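Local coordinates for protein thin, isoform D (Drosophila melanogaster, PDB 6XG7) that probably acts in muscle as a TRIM-NHL-type ubiquitin ligase, this chain being the NHL-repeat beta-propeller that ends the protein, at residues 105-110 against 143-148; 138-143 against 158-163; 184-189 against 211-216; 188-193 against 203-208. One frame throughout, in Å; residues are numbered along the deposited sequence. Where two conformers were deposited one is given.

Interaction 1. Residues 105-110 against 143-148; sequences QYIIAD and WGVTTD
Strands 106-110 and 143-147 run nearly antiparallel, 159° between their directions, with axes 6.7 Å apart at closest approach. No hydrogen bond joins them, so they meet through side chains rather than as partners in one sheet. The nearest alpha carbons are those of Ala-109 and Trp-143, 5.7 Å apart. Here the methyl of Ala-109 presses on the backbone: its CB lies 3.0 Å from Trp-143 O, a very close approach for carbon against carbonyl oxygen. This is the seam between two consecutive blades of the NHL beta-propeller. Strand 106-110 is bonded within its own blade, for instance to Gln-117 and Leu-119, while 142-147 is the innermost strand of the next. Val-145 stands in the middle of the seam and packs across Ile-107, the two side chains at about a right angle. With chi1 at 63°, its CG1 lies between backbone N and carbonyl carbon and comes 3.6 Å from Ile-107 O. The other branch, Val-145 CG2, meets Ile-107 CG2 at 3.6 Å. Farther along, Ile-107 turns CG1 to the methyl CG2 of Thr-147, 3.9 Å away. Ile-153, from the blade of Val-145, touches both Val-145 and Ile-107.

Interaction 2. Residues 138-143 against 158-163; sequences KFNYPW and KENHRV
Lys-138 O is gripped by two donors, Arg-162 NH2 at 3.0 Å and the side-chain amide of Gln-164. The oxygen lies at the edge of the guanidinium, nearly in its plane, although the hydrogen bond is bent (N-H...O 140°). Arg-162 also salt-bridges Asp-157 through NE. Both segments belong to one NHL blade: 138-143 leads into its innermost strand, and 158-160 is a short 3-10 turn between strands 153-157 and 162-166, followed by a G1 beta bulge in which His-161 and Arg-162 both face Asp-157. Two backbone bonds seat the turn. Glu-159 N meets Asn-140 O almost head-on at 2.9 Å, whereas Lys-158 N reaches Tyr-141 O at 3.2 Å from above the carbonyl plane. Beside them, Asn-140 ND2 sends an almost straight bond (176°) to Asn-160 OD1, 3.0 Å away, with the two amides turned 72° apart. Asn-140 OD1 is taken by Gln-132, and Asn-160 ND2 by Asp-157 and Gly-133 O. Were Asn-160 replaced by an alanine, Asn-140 ND2 would probably be left without its acceptor, and Asp-157 and Gly-133 O would each lose a donor. The aliphatic part of Lys-158 lies alongside Trp-143, pointing the same way, its CE 3.7 Å from CE3 of the indole. Bends at its last two torsions bring NZ back to Glu-159 OE2, a 2.9 Å salt bridge in which OE2 is approached from its anti side.

Interaction 3. Residues 184-189 against 211-216; sequences GQLEHP and QIFDVN
Apolar contact between Leu-186 and Phe-213 forms one half of this interaction, which lies inside a single NHL blade. It joins the loop and weakly bonded strand at 184-186, which lead into the innermost strand, to the third strand, 209-214, with strand 199-204 ranked between them in the sheet. Leu-186 brings CD2 to the edge of the phenyl ring, near its plane, 4.3 Å from Phe-213 CZ. Gly-184 CA approaches the same ring obliquely, 3.9 Å from Phe-213 CE2. The glycine has a positive phi of 74°, a conformation that favours a residue without a side chain. Phe-213 also meets the ring of Phe-176, on strand 172-179, the neighbour of 185-194 in the sheet.

The polar half is made by Gln-211, whose side chain bends at chi2 (-149°) and brings its amide up against the backbone of Gly-184 and Gln-185. Its amide carbon CD is 3.6 Å from Gln-185 O and 4.1 Å from Gly-184 N. Which end of the amide faces which backbone atom is uncertain. A leucine in place of Gln-211 is likely to leave Gln-185 O and Gly-184 N without the polar group now beside them. Gln-185 O also accepts a weak hydrogen bond from Arg-209 NH2, while on the same residue OE1 accepts from Gly-182 N.

Interaction 4. Residues 188-193 against 203-208; sequences HPHYIA and SDSNNH
The contact lies in the beta hairpin of strands 185-194 and 199-204, the first two strands of a blade. Ser-203 bonds to both His-190 and Tyr-191. Ser-203 O accepts from His-190 N at 3.2 Å, and Ser-203 N donates to Tyr-191 O at 3.0 Å. The NH of Tyr-191 goes instead to the serine side chain: Tyr-191 N to Ser-203 OG is 3.0 Å in the conformer described, one of two for this serine. Its chi1 of 60° sets OG between backbone N and carbonyl carbon, turned to that NH, and the hydroxyl also bonds Arg-237 O. The pattern recalls a classic beta bulge, though with the second NH taken by a side-chain oxygen instead of the carbonyl; the backbone of His-190 (phi -111°, psi -57°) is consistent with this likeness.

Past Ser-203, strand 199-204 of the propeller blade gives way to the 3-10 turn 205-207. His-190 ND1 donates to Ser-205 OG at 2.9 Å, the oxygen lying out of the imidazole plane, and has a weak bond to His-188 O as well. Ser-205 OG is held a second time by Pro-236 O. Asn-206 lays its amide over one face of the His-188 ring, in one of that residue's two conformers, with ND2 centred 3.5 Å above the plane. Across the turn, Asn-207 ND2 bonds back to Asp-204 OD2 at 2.8 Å on the syn side. Asp-204 also salt-bridges Arg-209 through OD2, and its OD1 accepts from Glu-187 N.

Interactions 1 and 2 share Trp-143, with centres 13 Å apart: residues 142-147 pack on the preceding blade in the first and meet their own blade's turn in the second. Interaction 4 adjoins both across the next blade boundary, where Gly-144 N lies 2.7 Å from His-190 O and Trp-143 NE1 lies 3.2 Å from Tyr-191 OH, both probable hydrogen bonds; that hydroxyl also bonds Glu-284. Interactions 3 and 4 start from the same strand, their centres only 8 Å apart, with Glu-187 O 3.0 Å from Asn-206 N, a probable hydrogen bond. His-161 ND1, at 3.2 Å from His-188 N, ties interaction 2 to both. A tetraethylene glycol about 4 Å from the side chain of Thr-147 probably comes from the crystallisation solution.

Interaction 1. Residues 105-110 against 143-148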
loop_
_atom_site.group_PDB
_atom_site.type_symbol
_atom_site.label_atom_id
_atom_site.label_comp_id
_atom_site.label_asym_id
_atom_site.label_seq_id
_atom_site.Cartn_x
_atom_site.Cartn_y
_atom_site.Cartn_z
ATOM N N GLN A 105 -14.265 -4.404 -6.035
ATOM C CA GLN A 105 -14.248 -2.968 -6.270
ATOM C C GLN A 105 -12.849 -2.416 -6.042
ATOM O O GLN A 105 -12.103 -2.906 -5.200
ATOM C CB GLN A 105 -15.236 -2.266 -5.337
ATOM C CG GLN A 105 -16.678 -2.695 -5.586
ATOM C CD GLN A 105 -17.663 -2.116 -4.605
ATOM O OE1 GLN A 105 -17.338 -1.826 -3.452
ATOM N NE2 GLN A 105 -18.899 -1.973 -5.058
ATOM N N TYR A 106 -12.506 -1.396 -6.824
ATOM C CA TYR A 106 -11.250 -0.673 -6.671
ATOM C C TYR A 106 -11.460 0.522 -5.753
ATOM O O TYR A 106 -12.397 1.306 -5.946
ATOM C CB TYR A 106 -10.731 -0.191 -8.028
ATOM C CG TYR A 106 -10.401 -1.314 -8.975
ATOM C CD1 TYR A 106 -9.160 -1.898 -8.961
ATOM C CD2 TYR A 106 -11.344 -1.814 -9.859
ATOM C CE1 TYR A 106 -8.850 -2.947 -9.810
ATOM C CE2 TYR A 106 -11.049 -2.864 -10.710
ATOM C CZ TYR A 106 -9.793 -3.427 -10.688
ATOM O OH TYR A 106 -9.458 -4.485 -11.506
ATOM N N ILE A 107 -10.595 0.651 -4.762
ATOM C CA ILE A 107 -10.614 1.759 -3.813
ATOM C C ILE A 107 -9.329 2.543 -4.036
ATOM O O ILE A 107 -8.233 1.996 -3.871
ATOM C CB ILE A 107 -10.675 1.263 -2.359
ATOM C CG1 ILE A 107 -11.638 0.077 -2.183
ATOM C CG2 ILE A 107 -10.943 2.427 -1.421
ATOM C CD1 ILE A 107 -13.043 0.357 -2.539
ATOM N N ILE A 108 -9.454 3.829 -4.372
ATOM C CA ILE A 108 -8.311 4.657 -4.756
ATOM C C ILE A 108 -8.197 5.844 -3.814
ATOM O O ILE A 108 -9.177 6.573 -3.591
ATOM C CB ILE A 108 -8.440 5.165 -6.205
ATOM C CG1 ILE A 108 -8.105 4.075 -7.221
ATOM C CG2 ILE A 108 -7.478 6.334 -6.460
ATOM C CD1 ILE A 108 -9.112 3.084 -7.385
ATOM N N ALA A 109 -6.992 6.061 -3.292
ATOM C CA ALA A 109 -6.682 7.275 -2.543
ATOM C C ALA A 109 -6.206 8.326 -3.540
ATOM O O ALA A 109 -5.095 8.246 -4.081
ATOM C CB ALA A 109 -5.640 6.999 -1.467
ATOM N N ASP A 110 -7.063 9.310 -3.788
ATOM C CA ASP A 110 -6.853 10.305 -4.837
ATOM C C ASP A 110 -6.152 11.503 -4.207
ATOM O O ASP A 110 -6.751 12.522 -3.889
ATOM C CB ASP A 110 -8.205 10.658 -5.445
ATOM C CG ASP A 110 -8.101 11.473 -6.693
ATOM O OD1 ASP A 110 -6.966 11.715 -7.169
ATOM O OD2 ASP A 110 -9.175 11.876 -7.206
ATOM N N TRP A 143 -3.225 8.657 1.455
ATOM C CA TRP A 143 -2.123 7.944 0.829
ATOM C C TRP A 143 -2.471 6.460 0.722
ATOM O O TRP A 143 -3.133 6.047 -0.232
ATOM C CB TRP A 143 -0.804 8.221 1.558
ATOM C CG TRP A 143 0.399 7.968 0.678
ATOM C CD1 TRP A 143 0.895 6.753 0.289
ATOM C CD2 TRP A 143 1.229 8.949 0.049
ATOM N NE1 TRP A 143 1.975 6.919 -0.534
ATOM C CE2 TRP A 143 2.204 8.251 -0.699
ATOM C CE3 TRP A 143 1.244 10.342 0.040
ATOM C CZ2 TRP A 143 3.188 8.896 -1.443
ATOM C CZ3 TRP A 143 2.238 10.988 -0.701
ATOM C CH2 TRP A 143 3.197 10.262 -1.417
ATOM N N GLY A 144 -2.080 5.640 1.691
ATOM C CA GLY A 144 -2.453 4.243 1.647
ATOM C C GLY A 144 -3.929 4.037 1.944
ATOM O O GLY A 144 -4.557 4.786 2.703
ATOM N N VAL A 145 -4.478 2.979 1.355
ATOM C CA VAL A 145 -5.859 2.574 1.581
ATOM C C VAL A 145 -5.925 1.052 1.558
ATOM O O VAL A 145 -5.213 0.389 0.799
ATOM C CB VAL A 145 -6.808 3.244 0.557
ATOM C CG1 VAL A 145 -6.497 2.805 -0.864
ATOM C CG2 VAL A 145 -8.254 2.992 0.927
ATOM N N THR A 146 -6.758 0.492 2.429
ATOM C CA THR A 146 -6.990 -0.945 2.437
ATOM C C THR A 146 -8.407 -1.213 2.930
ATOM O O THR A 146 -9.124 -0.300 3.353
ATOM C CB THR A 146 -5.930 -1.675 3.275
ATOM O OG1 THR A 146 -5.974 -3.078 2.983
ATOM C CG2 THR A 146 -6.154 -1.433 4.770
ATOM N N THR A 147 -8.806 -2.478 2.866
ATOM C CA THR A 147 -10.140 -2.891 3.282
ATOM C C THR A 147 -10.056 -4.165 4.111
ATOM O O THR A 147 -9.080 -4.916 4.044
ATOM C CB THR A 147 -11.099 -3.115 2.091
ATOM O OG1 THR A 147 -10.753 -4.317 1.385
ATOM C CG2 THR A 147 -11.094 -1.916 1.156
ATOM N N ASP A 148 -11.095 -4.401 4.899
ATOM C CA ASP A 148 -11.199 -5.627 5.685
ATOM C C ASP A 148 -12.250 -6.577 5.101
ATOM O O ASP A 148 -12.880 -6.301 4.072
ATOM C CB ASP A 148 -11.413 -5.319 7.168
ATOM C CG ASP A 148 -12.777 -4.725 7.478
ATOM O OD1 ASP A 148 -13.687 -4.789 6.639
ATOM O OD2 ASP A 148 -12.940 -4.204 8.604
#

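Interaction 2. Residues 138-143 against 158-163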
loop_
_atom_site.group_PDB
_atom_site.type_symbol
_atom_site.label_atom_id
_atom_site.label_comp_id
_atom_site.label_asym_id
_atom_site.label_seq_id
_atom_site.Cartn_x
_atom_site.Cartn_y
_atom_site.Cartn_z
ATOM N N LYS A 138 -12.667 14.321 6.222
ATOM C CA LYS A 138 -11.842 15.140 5.354
ATOM C C LYS A 138 -10.389 14.723 5.521
ATOM O O LYS A 138 -10.001 14.178 6.559
ATOM C CB LYS A 138 -12.035 16.611 5.684
ATOM C CG LYS A 138 -13.437 17.118 5.333
ATOM C CD LYS A 138 -13.525 18.613 5.378
ATOM C CE LYS A 138 -14.939 19.061 5.062
ATOM N NZ LYS A 138 -15.030 20.539 5.080
ATOM N N PHE A 139 -9.592 14.972 4.486
ATOM C CA PHE A 139 -8.226 14.481 4.411
ATOM C C PHE A 139 -7.239 15.601 4.110
ATOM O O PHE A 139 -7.554 16.607 3.465
ATOM C CB PHE A 139 -8.054 13.446 3.294
ATOM C CG PHE A 139 -9.008 12.288 3.365
ATOM C CD1 PHE A 139 -8.797 11.279 4.271
ATOM C CD2 PHE A 139 -10.092 12.198 2.526
ATOM C CE1 PHE A 139 -9.656 10.188 4.348
ATOM C CE2 PHE A 139 -10.953 11.120 2.590
ATOM C CZ PHE A 139 -10.726 10.109 3.520
ATOM N N ASN A 140 -6.002 15.367 4.518
ATOM C CA ASN A 140 -4.862 16.118 3.997
ATOM C C ASN A 140 -3.886 15.083 3.458
ATOM O O ASN A 140 -3.038 14.570 4.189
ATOM C CB ASN A 140 -4.219 17.019 5.045
ATOM C CG ASN A 140 -4.924 18.348 5.184
ATOM O OD1 ASN A 140 -5.092 19.077 4.213
ATOM N ND2 ASN A 140 -5.314 18.682 6.406
ATOM N N TYR A 141 -4.029 14.792 2.169
ATOM C CA TYR A 141 -3.189 13.882 1.399
ATOM C C TYR A 141 -3.445 12.439 1.814
ATOM O O TYR A 141 -2.594 11.796 2.446
ATOM C CB TYR A 141 -1.696 14.222 1.496
ATOM C CG TYR A 141 -1.429 15.662 1.167
ATOM C CD1 TYR A 141 -1.356 16.122 -0.156
ATOM C CD2 TYR A 141 -1.269 16.589 2.176
ATOM C CE1 TYR A 141 -1.131 17.464 -0.445
ATOM C CE2 TYR A 141 -1.062 17.924 1.903
ATOM C CZ TYR A 141 -0.985 18.356 0.604
ATOM O OH TYR A 141 -0.770 19.690 0.382
ATOM N N PRO A 142 -4.606 11.890 1.473
ATOM C CA PRO A 142 -4.809 10.457 1.695
ATOM C C PRO A 142 -3.820 9.678 0.850
ATOM O O PRO A 142 -3.590 9.994 -0.318
ATOM C CB PRO A 142 -6.249 10.230 1.235
ATOM C CG PRO A 142 -6.460 11.250 0.166
ATOM C CD PRO A 142 -5.657 12.463 0.609
ATOM N N TRP A 143 -3.225 8.657 1.455
ATOM C CA TRP A 143 -2.123 7.944 0.829
ATOM C C TRP A 143 -2.471 6.460 0.722
ATOM O O TRP A 143 -3.133 6.047 -0.232
ATOM C CB TRP A 143 -0.804 8.221 1.558
ATOM C CG TRP A 143 0.399 7.968 0.678
ATOM C CD1 TRP A 143 0.895 6.753 0.289
ATOM C CD2 TRP A 143 1.229 8.949 0.049
ATOM N NE1 TRP A 143 1.975 6.919 -0.534
ATOM C CE2 TRP A 143 2.204 8.251 -0.699
ATOM C CE3 TRP A 143 1.244 10.342 0.040
ATOM C CZ2 TRP A 143 3.188 8.896 -1.443
ATOM C CZ3 TRP A 143 2.238 10.988 -0.701
ATOM C CH2 TRP A 143 3.197 10.262 -1.417
ATOM N N LYS A 158 -2.303 11.254 5.579
ATOM C CA LYS A 158 -0.886 11.403 5.905
ATOM C C LYS A 158 -0.614 12.670 6.706
ATOM O O LYS A 158 0.016 12.615 7.768
ATOM C CB LYS A 158 -0.058 11.387 4.619
ATOM C CG LYS A 158 1.425 11.519 4.878
ATOM C CD LYS A 158 2.232 11.375 3.609
ATOM C CE LYS A 158 2.229 12.630 2.751
ATOM N NZ LYS A 158 3.151 13.704 3.247
ATOM N N GLU A 159 -1.032 13.825 6.196
ATOM C CA GLU A 159 -0.687 15.075 6.871
ATOM C C GLU A 159 -1.599 15.382 8.050
ATOM O O GLU A 159 -1.346 16.354 8.763
ATOM C CB GLU A 159 -0.605 16.235 5.877
ATOM C CG GLU A 159 0.656 16.193 5.039
ATOM C CD GLU A 159 1.904 16.116 5.884
ATOM O OE1 GLU A 159 2.074 16.986 6.765
ATOM O OE2 GLU A 159 2.673 15.143 5.693
ATOM N N ASN A 160 -2.629 14.576 8.291
ATOM C CA ASN A 160 -3.368 14.656 9.543
ATOM C C ASN A 160 -2.893 13.624 10.561
ATOM O O ASN A 160 -3.481 13.511 11.638
ATOM C CB ASN A 160 -4.871 14.516 9.295
ATOM C CG ASN A 160 -5.462 15.716 8.582
ATOM O OD1 ASN A 160 -4.969 16.840 8.692
ATOM N ND2 ASN A 160 -6.523 15.476 7.832
ATOM N N HIS A 161 -1.835 12.874 10.242
ATOM C CA HIS A 161 -1.181 11.936 11.158
ATOM C C HIS A 161 -2.181 10.971 11.796
ATOM O O HIS A 161 -2.152 10.675 12.988
ATOM C CB HIS A 161 -0.328 12.686 12.178
ATOM C CG HIS A 161 0.610 13.664 11.538
ATOM N ND1 HIS A 161 1.653 13.270 10.724
ATOM C CD2 HIS A 161 0.637 15.018 11.553
ATOM C CE1 HIS A 161 2.294 14.338 10.286
ATOM N NE2 HIS A 161 1.694 15.412 10.770
ATOM N N ARG A 162 -3.051 10.419 10.954
ATOM C CA ARG A 162 -4.113 9.574 11.468
ATOM C C ARG A 162 -4.558 8.561 10.428
ATOM O O ARG A 162 -4.304 8.699 9.227
ATOM C CB ARG A 162 -5.313 10.412 11.917
ATOM C CG ARG A 162 -6.038 11.102 10.766
ATOM C CD ARG A 162 -7.028 12.112 11.281
ATOM N NE ARG A 162 -7.772 12.760 10.214
ATOM C CZ ARG A 162 -8.686 13.695 10.445
ATOM N NH1 ARG A 162 -8.965 14.034 11.699
ATOM N NH2 ARG A 162 -9.352 14.259 9.461
ATOM N N VAL A 163 -5.268 7.557 10.917
ATOM C CA VAL A 163 -6.025 6.616 10.113
ATOM C C VAL A 163 -7.492 6.954 10.297
ATOM O O VAL A 163 -7.949 7.160 11.426
ATOM C CB VAL A 163 -5.739 5.173 10.572
ATOM C CG1 VAL A 163 -6.635 4.193 9.855
ATOM C CG2 VAL A 163 -4.291 4.826 10.343
#

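Interaction 3. Residues 184-189 against 211-216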
loop_
_atom_site.group_PDB
_atom_site.type_symbol
_atom_site.label_atom_id
_atom_site.label_comp_id
_atom_site.label_asym_id
_atom_site.label_seq_id
_atom_site.Cartn_x
_atom_site.Cartn_y
_atom_site.Cartn_z
ATOM N N GLY A 184 0.898 5.040 19.851
ATOM C CA GLY A 184 -0.306 5.456 19.160
ATOM C C GLY A 184 -0.192 6.730 18.356
ATOM O O GLY A 184 -1.188 7.157 17.762
ATOM N N GLN A 185 0.974 7.364 18.329
ATOM C CA GLN A 185 1.187 8.557 17.524
ATOM C C GLN A 185 1.890 8.196 16.220
ATOM O O GLN A 185 2.532 7.148 16.098
ATOM C CB GLN A 185 1.969 9.601 18.325
ATOM C CG GLN A 185 1.163 10.138 19.507
ATOM C CD GLN A 185 1.953 11.046 20.412
ATOM O OE1 GLN A 185 3.160 10.878 20.572
ATOM N NE2 GLN A 185 1.270 12.009 21.032
ATOM N N LEU A 186 1.718 9.062 15.226
ATOM C CA LEU A 186 2.197 8.806 13.880
ATOM C C LEU A 186 2.817 10.066 13.304
ATOM O O LEU A 186 2.385 11.181 13.608
ATOM C CB LEU A 186 1.026 8.391 12.978
ATOM C CG LEU A 186 0.238 7.138 13.381
ATOM C CD1 LEU A 186 -1.082 7.050 12.600
ATOM C CD2 LEU A 186 1.112 5.905 13.144
ATOM N N GLU A 187 3.844 9.883 12.469
ATOM C CA GLU A 187 4.495 10.983 11.761
ATOM C C GLU A 187 4.572 10.614 10.288
ATOM O O GLU A 187 5.376 9.757 9.907
ATOM C CB GLU A 187 5.890 11.264 12.324
ATOM C CG GLU A 187 5.884 11.973 13.644
ATOM C CD GLU A 187 5.440 13.415 13.518
ATOM O OE1 GLU A 187 5.446 13.979 12.396
ATOM O OE2 GLU A 187 5.076 13.989 14.557
ATOM N N HIS A 188 3.727 11.250 9.480
ATOM C CA HIS A 188 3.725 11.020 8.038
ATOM C C HIS A 188 3.473 9.551 7.709
ATOM O O HIS A 188 4.259 8.957 6.959
ATOM C CB HIS A 188 5.066 11.407 7.395
ATOM C CG HIS A 188 5.383 12.870 7.437
ATOM N ND1 HIS A 188 5.832 13.563 6.333
ATOM C CD2 HIS A 188 5.345 13.764 8.451
ATOM C CE1 HIS A 188 6.046 14.823 6.661
ATOM N NE2 HIS A 188 5.759 14.973 7.942
ATOM N N PRO A 189 2.415 8.934 8.230
ATOM C CA PRO A 189 2.125 7.549 7.865
ATOM C C PRO A 189 1.754 7.486 6.391
ATOM O O PRO A 189 1.043 8.353 5.875
ATOM C CB PRO A 189 0.931 7.201 8.756
ATOM C CG PRO A 189 0.206 8.539 8.897
ATOM C CD PRO A 189 1.321 9.542 9.016
ATOM N N GLN A 211 3.480 0.479 13.217
ATOM C CA GLN A 211 2.625 0.485 14.392
ATOM C C GLN A 211 1.394 -0.348 14.098
ATOM O O GLN A 211 0.792 -0.225 13.029
ATOM C CB GLN A 211 2.243 1.897 14.823
ATOM C CG GLN A 211 3.362 2.613 15.553
ATOM C CD GLN A 211 2.844 3.595 16.569
ATOM O OE1 GLN A 211 2.295 4.627 16.209
ATOM N NE2 GLN A 211 3.002 3.276 17.843
ATOM N N ILE A 212 1.027 -1.197 15.049
ATOM C CA ILE A 212 -0.066 -2.144 14.881
ATOM C C ILE A 212 -1.130 -1.806 15.911
ATOM O O ILE A 212 -0.838 -1.737 17.110
ATOM C CB ILE A 212 0.425 -3.591 15.013
ATOM C CG1 ILE A 212 1.546 -3.832 13.993
ATOM C CG2 ILE A 212 -0.717 -4.572 14.803
ATOM C CD1 ILE A 212 2.051 -5.249 13.969
ATOM N N PHE A 213 -2.351 -1.577 15.434
ATOM C CA PHE A 213 -3.491 -1.166 16.227
ATOM C C PHE A 213 -4.588 -2.220 16.116
ATOM O O PHE A 213 -4.657 -2.970 15.148
ATOM C CB PHE A 213 -4.100 0.124 15.671
ATOM C CG PHE A 213 -3.177 1.312 15.663
ATOM C CD1 PHE A 213 -2.308 1.529 14.599
ATOM C CD2 PHE A 213 -3.232 2.259 16.676
ATOM C CE1 PHE A 213 -1.495 2.648 14.572
ATOM C CE2 PHE A 213 -2.419 3.372 16.647
ATOM C CZ PHE A 213 -1.551 3.560 15.596
ATOM N N ASP A 214 -5.483 -2.257 17.093
ATOM C CA ASP A 214 -6.723 -2.978 16.828
ATOM C C ASP A 214 -7.667 -2.082 16.020
ATOM O O ASP A 214 -7.407 -0.893 15.814
ATOM C CB ASP A 214 -7.350 -3.548 18.106
ATOM C CG ASP A 214 -7.618 -2.498 19.175
ATOM O OD1 ASP A 214 -8.113 -1.402 18.843
ATOM O OD2 ASP A 214 -7.373 -2.801 20.369
ATOM N N VAL A 215 -8.752 -2.677 15.506
ATOM C CA VAL A 215 -9.656 -1.927 14.642
ATOM C C VAL A 215 -10.354 -0.819 15.414
ATOM O O VAL A 215 -10.819 0.156 14.810
ATOM C CB VAL A 215 -10.670 -2.839 13.916
ATOM C CG1 VAL A 215 -9.979 -3.656 12.824
ATOM C CG2 VAL A 215 -11.405 -3.752 14.907
ATOM N N ASN A 216 -10.442 -0.948 16.740
ATOM C CA ASN A 216 -10.966 0.117 17.581
ATOM C C ASN A 216 -9.983 1.269 17.762
ATOM O O ASN A 216 -10.379 2.318 18.275
ATOM C CB ASN A 216 -11.350 -0.450 18.952
#

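Interaction 4. Residues 188-193 against 203-208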
loop_
_atom_site.group_PDB
_atom_site.type_symbol
_atom_site.label_atom_id
_atom_site.label_comp_id
_atom_site.label_asym_id
_atom_site.label_seq_id
_atom_site.Cartn_x
_atom_site.Cartn_y
_atom_site.Cartn_z
ATOM N N HIS A 188 3.727 11.250 9.480
ATOM C CA HIS A 188 3.725 11.020 8.038
ATOM C C HIS A 188 3.473 9.551 7.709
ATOM O O HIS A 188 4.259 8.957 6.959
ATOM C CB HIS A 188 5.066 11.407 7.395
ATOM C CG HIS A 188 5.383 12.870 7.437
ATOM N ND1 HIS A 188 5.832 13.563 6.333
ATOM C CD2 HIS A 188 5.345 13.764 8.451
ATOM C CE1 HIS A 188 6.046 14.823 6.661
ATOM N NE2 HIS A 188 5.759 14.973 7.942
ATOM N N PRO A 189 2.415 8.934 8.230
ATOM C CA PRO A 189 2.125 7.549 7.865
ATOM C C PRO A 189 1.754 7.486 6.391
ATOM O O PRO A 189 1.043 8.353 5.875
ATOM C CB PRO A 189 0.931 7.201 8.756
ATOM C CG PRO A 189 0.206 8.539 8.897
ATOM C CD PRO A 189 1.321 9.542 9.016
ATOM N N HIS A 190 2.248 6.453 5.708
ATOM C CA HIS A 190 2.021 6.303 4.276
ATOM C C HIS A 190 1.113 5.133 3.918
ATOM O O HIS A 190 0.131 5.333 3.216
ATOM C CB HIS A 190 3.344 6.188 3.505
ATOM C CG HIS A 190 4.056 7.491 3.320
ATOM N ND1 HIS A 190 4.747 8.105 4.337
ATOM C CD2 HIS A 190 4.168 8.307 2.247
ATOM C CE1 HIS A 190 5.277 9.234 3.894
ATOM N NE2 HIS A 190 4.942 9.378 2.625
ATOM N N TYR A 191 1.444 3.911 4.311
ATOM C CA TYR A 191 0.713 2.745 3.850
ATOM C C TYR A 191 0.141 1.948 5.013
ATOM O O TYR A 191 0.484 2.157 6.185
ATOM C CB TYR A 191 1.601 1.885 2.940
ATOM C CG TYR A 191 1.929 2.530 1.611
ATOM C CD1 TYR A 191 1.075 2.398 0.526
ATOM C CD2 TYR A 191 3.105 3.261 1.427
ATOM C CE1 TYR A 191 1.374 2.972 -0.699
ATOM C CE2 TYR A 191 3.410 3.846 0.197
ATOM C CZ TYR A 191 2.540 3.692 -0.862
ATOM O OH TYR A 191 2.812 4.248 -2.097
ATOM N N ILE A 192 -0.769 1.036 4.666
ATOM C CA ILE A 192 -1.621 0.388 5.652
ATOM C C ILE A 192 -2.064 -0.978 5.150
ATOM O O ILE A 192 -2.253 -1.204 3.952
ATOM C CB ILE A 192 -2.824 1.316 5.987
ATOM C CG1 ILE A 192 -3.679 0.791 7.137
ATOM C CG2 ILE A 192 -3.677 1.573 4.730
ATOM C CD1 ILE A 192 -4.605 1.891 7.661
ATOM N N ALA A 193 -2.276 -1.891 6.093
ATOM C CA ALA A 193 -2.798 -3.220 5.814
ATOM C C ALA A 193 -3.628 -3.643 7.015
ATOM O O ALA A 193 -3.392 -3.193 8.133
ATOM C CB ALA A 193 -1.674 -4.230 5.570
ATOM N N SER A 203 2.501 1.821 8.334
ATOM C CA SER A 203 3.898 2.235 8.197
ATOM C C SER A 203 4.008 3.684 8.647
ATOM O O SER A 203 3.491 4.603 8.006
ATOM C CB SER A 203 4.469 2.046 6.795
ATOM O OG SER A 203 3.757 2.787 5.829
ATOM N N ASP A 204 4.671 3.875 9.780
ATOM C CA ASP A 204 4.788 5.164 10.448
ATOM C C ASP A 204 6.121 5.758 10.010
ATOM O O ASP A 204 7.124 5.707 10.719
ATOM C CB ASP A 204 4.705 4.930 11.950
ATOM C CG ASP A 204 4.677 6.215 12.747
ATOM O OD1 ASP A 204 4.563 7.293 12.121
ATOM O OD2 ASP A 204 4.785 6.141 13.996
ATOM N N SER A 205 6.120 6.312 8.791
ATOM C CA SER A 205 7.361 6.470 8.035
ATOM C C SER A 205 8.404 7.301 8.772
ATOM O O SER A 205 9.566 6.894 8.870
ATOM C CB SER A 205 7.059 7.047 6.660
ATOM O OG SER A 205 6.095 6.232 6.022
ATOM N N ASN A 206 8.029 8.479 9.270
ATOM C CA ASN A 206 9.038 9.365 9.842
ATOM C C ASN A 206 9.425 8.963 11.256
ATOM O O ASN A 206 10.345 9.567 11.819
ATOM C CB ASN A 206 8.595 10.833 9.790
ATOM C CG ASN A 206 8.875 11.480 8.447
ATOM O OD1 ASN A 206 9.190 10.811 7.465
ATOM N ND2 ASN A 206 8.793 12.794 8.412
ATOM N N ASN A 207 8.765 7.962 11.831
ATOM C CA ASN A 207 9.224 7.326 13.057
ATOM C C ASN A 207 9.938 6.000 12.804
ATOM O O ASN A 207 10.278 5.293 13.762
ATOM C CB ASN A 207 8.046 7.123 13.995
ATOM C CG ASN A 207 7.508 8.425 14.541
ATOM O OD1 ASN A 207 8.259 9.384 14.786
ATOM N ND2 ASN A 207 6.199 8.474 14.737
ATOM N N HIS A 208 10.172 5.640 11.543
ATOM C CA HIS A 208 10.993 4.477 11.195
ATOM C C HIS A 208 10.485 3.205 11.863
ATOM O O HIS A 208 11.258 2.370 12.338
ATOM C CB HIS A 208 12.465 4.736 11.522
ATOM C CG HIS A 208 12.958 6.022 10.967
ATOM N ND1 HIS A 208 13.041 6.260 9.611
ATOM C CD2 HIS A 208 13.390 7.149 11.578
ATOM C CE1 HIS A 208 13.496 7.482 9.411
ATOM N NE2 HIS A 208 13.720 8.041 10.588
#